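Local coordinates for protein proteasome accessory factor B/C (PafBC) (Paenarthrobacter aurescens, PDB 6SJ9) that probably acts as a transcriptional regulator of the bacterial DNA damage response, combining winged helix-turn-helix, WYL and ferredoxin-like WCX modules in one chain, at residues Ala319-Ala324 / Ser638-Glu643. Residues are numbered along the deposited sequence; the frame is centred on the assembly and turned at random.
Sequences ADFDDA and SVRILE
The end of helix 305-323 packs against edge strand 639-643 of the C-terminal WCX sheet, a contact carried mainly by R640 reaching over the ring of F321. It illustrates how a helix end, rich in carbonyl oxygens, can receive a guanidinium group. R640 CD sits over the F321 ring face, 3.5 Å from the centroid and 11° off the normal, a CH-pi contact; the ring lies there because F321 CG is anti to the backbone N (chi1 -160°). A bend at chi3 then carries the guanidinium among the carbonyls at the helix end: F321 O lies 3.1 Å above its plane, over the centre, while L642 CD2 lies over the opposite face, offset toward its rim. R640 NH2 makes a weak hydrogen bond to A324 O (2.8 Å, 126°), and R640 NH1 bonds to the carbonyl of P325. In the guanidinium plane, one water accepts from R640 NE (2.7 Å) and donates to D322 OD2 and I641 O, bridging helix and strand. A leucine in place of R640 would probably leave this water without its NE donor and the A324 and P325 carbonyls without their guanidinium partner. D322 also forms salt bridges with R652 and R648 of helix 645-659, and the positive charge of R648 near R640 is probably tempered by this carboxylate. Strand 639-643 pairs antiparallel with strand 586-592, whose E591 also touches F321, while V639 and I641 pack on helix 627-634 and A319 meets helix 645-659.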
ATOM      1  N   ALA A 319       7.022 -11.791  23.399  1.00 67.62           N
ATOM      2  CA  ALA A 319       6.775 -11.988  24.833  1.00 65.51           C
ATOM      3  C   ALA A 319       7.938 -11.452  25.673  1.00 65.88           C
ATOM      4  O   ALA A 319       7.734 -10.739  26.667  1.00 66.92           O
ATOM      5  CB  ALA A 319       6.540 -13.473  25.123  1.00 69.25           C
ATOM      6  N   ASP A 320       9.171 -11.798  25.288  1.00 65.90           N
ATOM      7  CA  ASP A 320      10.355 -11.403  26.050  1.00 68.18           C
ATOM      8  C   ASP A 320      10.528  -9.886  26.099  1.00 71.14           C
ATOM      9  O   ASP A 320      10.947  -9.334  27.134  1.00 71.67           O
ATOM     10  CB  ASP A 320      11.596 -12.068  25.460  1.00 66.64           C
ATOM     11  CG  ASP A 320      11.558 -13.590  25.595  1.00 69.38           C
ATOM     12  OD1 ASP A 320      10.667 -14.130  26.299  1.00 70.57           O
ATOM     13  OD2 ASP A 320      12.363 -14.249  24.912  1.00 71.36           O
ATOM     14  N   PHE A 321      10.255  -9.194  24.987  1.00 66.26           N
ATOM     15  CA  PHE A 321      10.381  -7.741  25.012  1.00 64.41           C
ATOM     16  C   PHE A 321       9.380  -7.119  25.978  1.00 64.17           C
ATOM     17  O   PHE A 321       9.713  -6.183  26.715  1.00 66.86           O
ATOM     18  CB  PHE A 321      10.243  -7.178  23.603  1.00 63.76           C
ATOM     19  CG  PHE A 321      10.821  -5.806  23.456  1.00 64.75           C
ATOM     20  CD1 PHE A 321      11.667  -5.288  24.436  1.00 64.47           C
ATOM     21  CD2 PHE A 321      10.563  -5.047  22.316  1.00 62.75           C
ATOM     22  CE1 PHE A 321      12.213  -4.023  24.298  1.00 62.82           C
ATOM     23  CE2 PHE A 321      11.122  -3.790  22.163  1.00 63.36           C
ATOM     24  CZ  PHE A 321      11.942  -3.269  23.153  1.00 62.69           C
ATOM     25  N   ASP A 322       8.153  -7.628  25.998  1.00 62.84           N
ATOM     26  CA  ASP A 322       7.175  -7.161  26.968  1.00 64.97           C
ATOM     27  C   ASP A 322       7.617  -7.475  28.405  1.00 73.80           C
ATOM     28  O   ASP A 322       7.180  -6.808  29.357  1.00 75.14           O
ATOM     29  CB  ASP A 322       5.848  -7.833  26.619  1.00 65.46           C
ATOM     30  CG  ASP A 322       4.736  -7.478  27.527  1.00 69.18           C
ATOM     31  OD1 ASP A 322       4.209  -8.399  28.182  1.00 72.81           O
ATOM     32  OD2 ASP A 322       4.349  -6.299  27.551  1.00 71.03           O
ATOM     33  N   ASP A 323       8.451  -8.510  28.586  1.00 75.00           N
ATOM     34  CA  ASP A 323       8.997  -8.822  29.903  1.00 81.96           C
ATOM     35  C   ASP A 323      10.101  -7.874  30.335  1.00 86.48           C
ATOM     36  O   ASP A 323      10.357  -7.754  31.542  1.00 89.40           O
ATOM     37  CB  ASP A 323       9.486 -10.264  29.961  1.00 80.64           C
ATOM     38  CG  ASP A 323       8.363 -11.209  30.248  1.00 80.33           C
ATOM     39  OD1 ASP A 323       7.339 -10.709  30.774  1.00 76.97           O
ATOM     40  OD2 ASP A 323       8.494 -12.422  29.957  1.00 82.91           O
ATOM     41  N   ALA A 324      10.768  -7.225  29.385  1.00 86.79           N
ATOM     42  CA  ALA A 324      11.879  -6.352  29.714  1.00 88.24           C
ATOM     43  C   ALA A 324      11.336  -5.189  30.537  1.00 89.87           C
ATOM     44  O   ALA A 324      10.146  -4.878  30.476  1.00 91.36           O
ATOM     45  CB  ALA A 324      12.567  -5.852  28.446  1.00 86.87           C
ATOM     46  N   SER A 638      10.424  -6.568  17.853  1.00 59.78           N
ATOM     47  CA  SER A 638      10.942  -5.231  17.604  1.00 56.94           C
ATOM     48  C   SER A 638      10.009  -4.149  18.137  1.00 53.90           C
ATOM     49  O   SER A 638      10.387  -2.965  18.165  1.00 54.19           O
ATOM     50  CB  SER A 638      11.185  -5.045  16.114  1.00 55.13           C
ATOM     51  OG  SER A 638       9.933  -4.965  15.499  1.00 57.65           O
ATOM     52  N   VAL A 639       8.843  -4.539  18.647  1.00 51.18           N
ATOM     53  CA  VAL A 639       7.838  -3.619  19.157  1.00 51.83           C
ATOM     54  C   VAL A 639       7.305  -4.113  20.485  1.00 52.70           C
ATOM     55  O   VAL A 639       7.115  -5.316  20.681  1.00 54.58           O
ATOM     56  CB  VAL A 639       6.645  -3.475  18.199  1.00 56.30           C
ATOM     57  CG1 VAL A 639       5.792  -2.336  18.660  1.00 59.03           C
ATOM     58  CG2 VAL A 639       7.123  -3.230  16.796  1.00 58.46           C
ATOM     59  N   ARG A 640       7.019  -3.175  21.379  1.00 52.55           N
ATOM     60  CA  ARG A 640       6.237  -3.451  22.568  1.00 57.40           C
ATOM     61  C   ARG A 640       5.343  -2.252  22.837  1.00 61.45           C
ATOM     62  O   ARG A 640       5.639  -1.125  22.411  1.00 59.46           O
ATOM     63  CB  ARG A 640       7.166  -3.761  23.764  1.00 57.80           C
ATOM     64  CG  ARG A 640       8.089  -2.588  24.151  1.00 56.28           C
ATOM     65  CD  ARG A 640       9.037  -2.906  25.394  1.00 63.15           C
ATOM     66  NE  ARG A 640       8.338  -3.292  26.612  1.00 67.81           N
ATOM     67  CZ  ARG A 640       8.882  -3.267  27.839  1.00 71.70           C
ATOM     68  NH1 ARG A 640      10.135  -2.850  28.032  1.00 68.23           N
ATOM     69  NH2 ARG A 640       8.172  -3.680  28.879  1.00 71.59           N
ATOM     70  N   ILE A 641       4.234  -2.503  23.521  1.00 63.05           N
ATOM     71  CA  ILE A 641       3.309  -1.451  23.925  1.00 63.48           C
ATOM     72  C   ILE A 641       3.641  -1.043  25.364  1.00 64.33           C
ATOM     73  O   ILE A 641       3.704  -1.897  26.254  1.00 63.13           O
ATOM     74  CB  ILE A 641       1.846  -1.897  23.795  1.00 64.42           C
ATOM     75  CG1 ILE A 641       1.527  -2.262  22.355  1.00 63.18           C
ATOM     76  CG2 ILE A 641       0.926  -0.772  24.192  1.00 67.93           C
ATOM     77  CD1 ILE A 641       0.277  -3.018  22.224  1.00 62.65           C
ATOM     78  N   LEU A 642       3.929   0.247  25.574  1.00 65.80           N
ATOM     79  CA  LEU A 642       4.164   0.796  26.912  1.00 70.49           C
ATOM     80  C   LEU A 642       2.888   1.338  27.557  1.00 73.19           C
ATOM     81  O   LEU A 642       2.596   1.029  28.710  1.00 74.73           O
ATOM     82  CB  LEU A 642       5.209   1.921  26.821  1.00 63.87           C
ATOM     83  CG  LEU A 642       6.525   1.482  26.169  1.00 58.68           C
ATOM     84  CD1 LEU A 642       7.528   2.585  26.142  1.00 60.17           C
ATOM     85  CD2 LEU A 642       7.093   0.312  26.930  1.00 56.36           C
ATOM     86  N   GLU A 643       2.089   2.091  26.804  1.00 74.79           N
ATOM     87  CA  GLU A 643       0.864   2.736  27.262  1.00 77.89           C
ATOM     88  C   GLU A 643      -0.110   2.812  26.108  1.00 74.08           C
ATOM     89  O   GLU A 643       0.303   3.053  24.968  1.00 74.85           O
ATOM     90  CB  GLU A 643       1.117   4.159  27.779  1.00 85.85           C
ATOM     91  CG  GLU A 643       1.864   4.248  29.068  1.00 96.74           C
ATOM     92  CD  GLU A 643       1.945   5.680  29.569  1.00103.62           C
ATOM     93  OE1 GLU A 643       1.455   6.590  28.849  1.00102.80           O
ATOM     94  OE2 GLU A 643       2.433   5.877  30.711  1.00107.98           O
TER
HETATM   95  O   HOH W   1       5.722  -3.920  26.946  1.00 53.78           O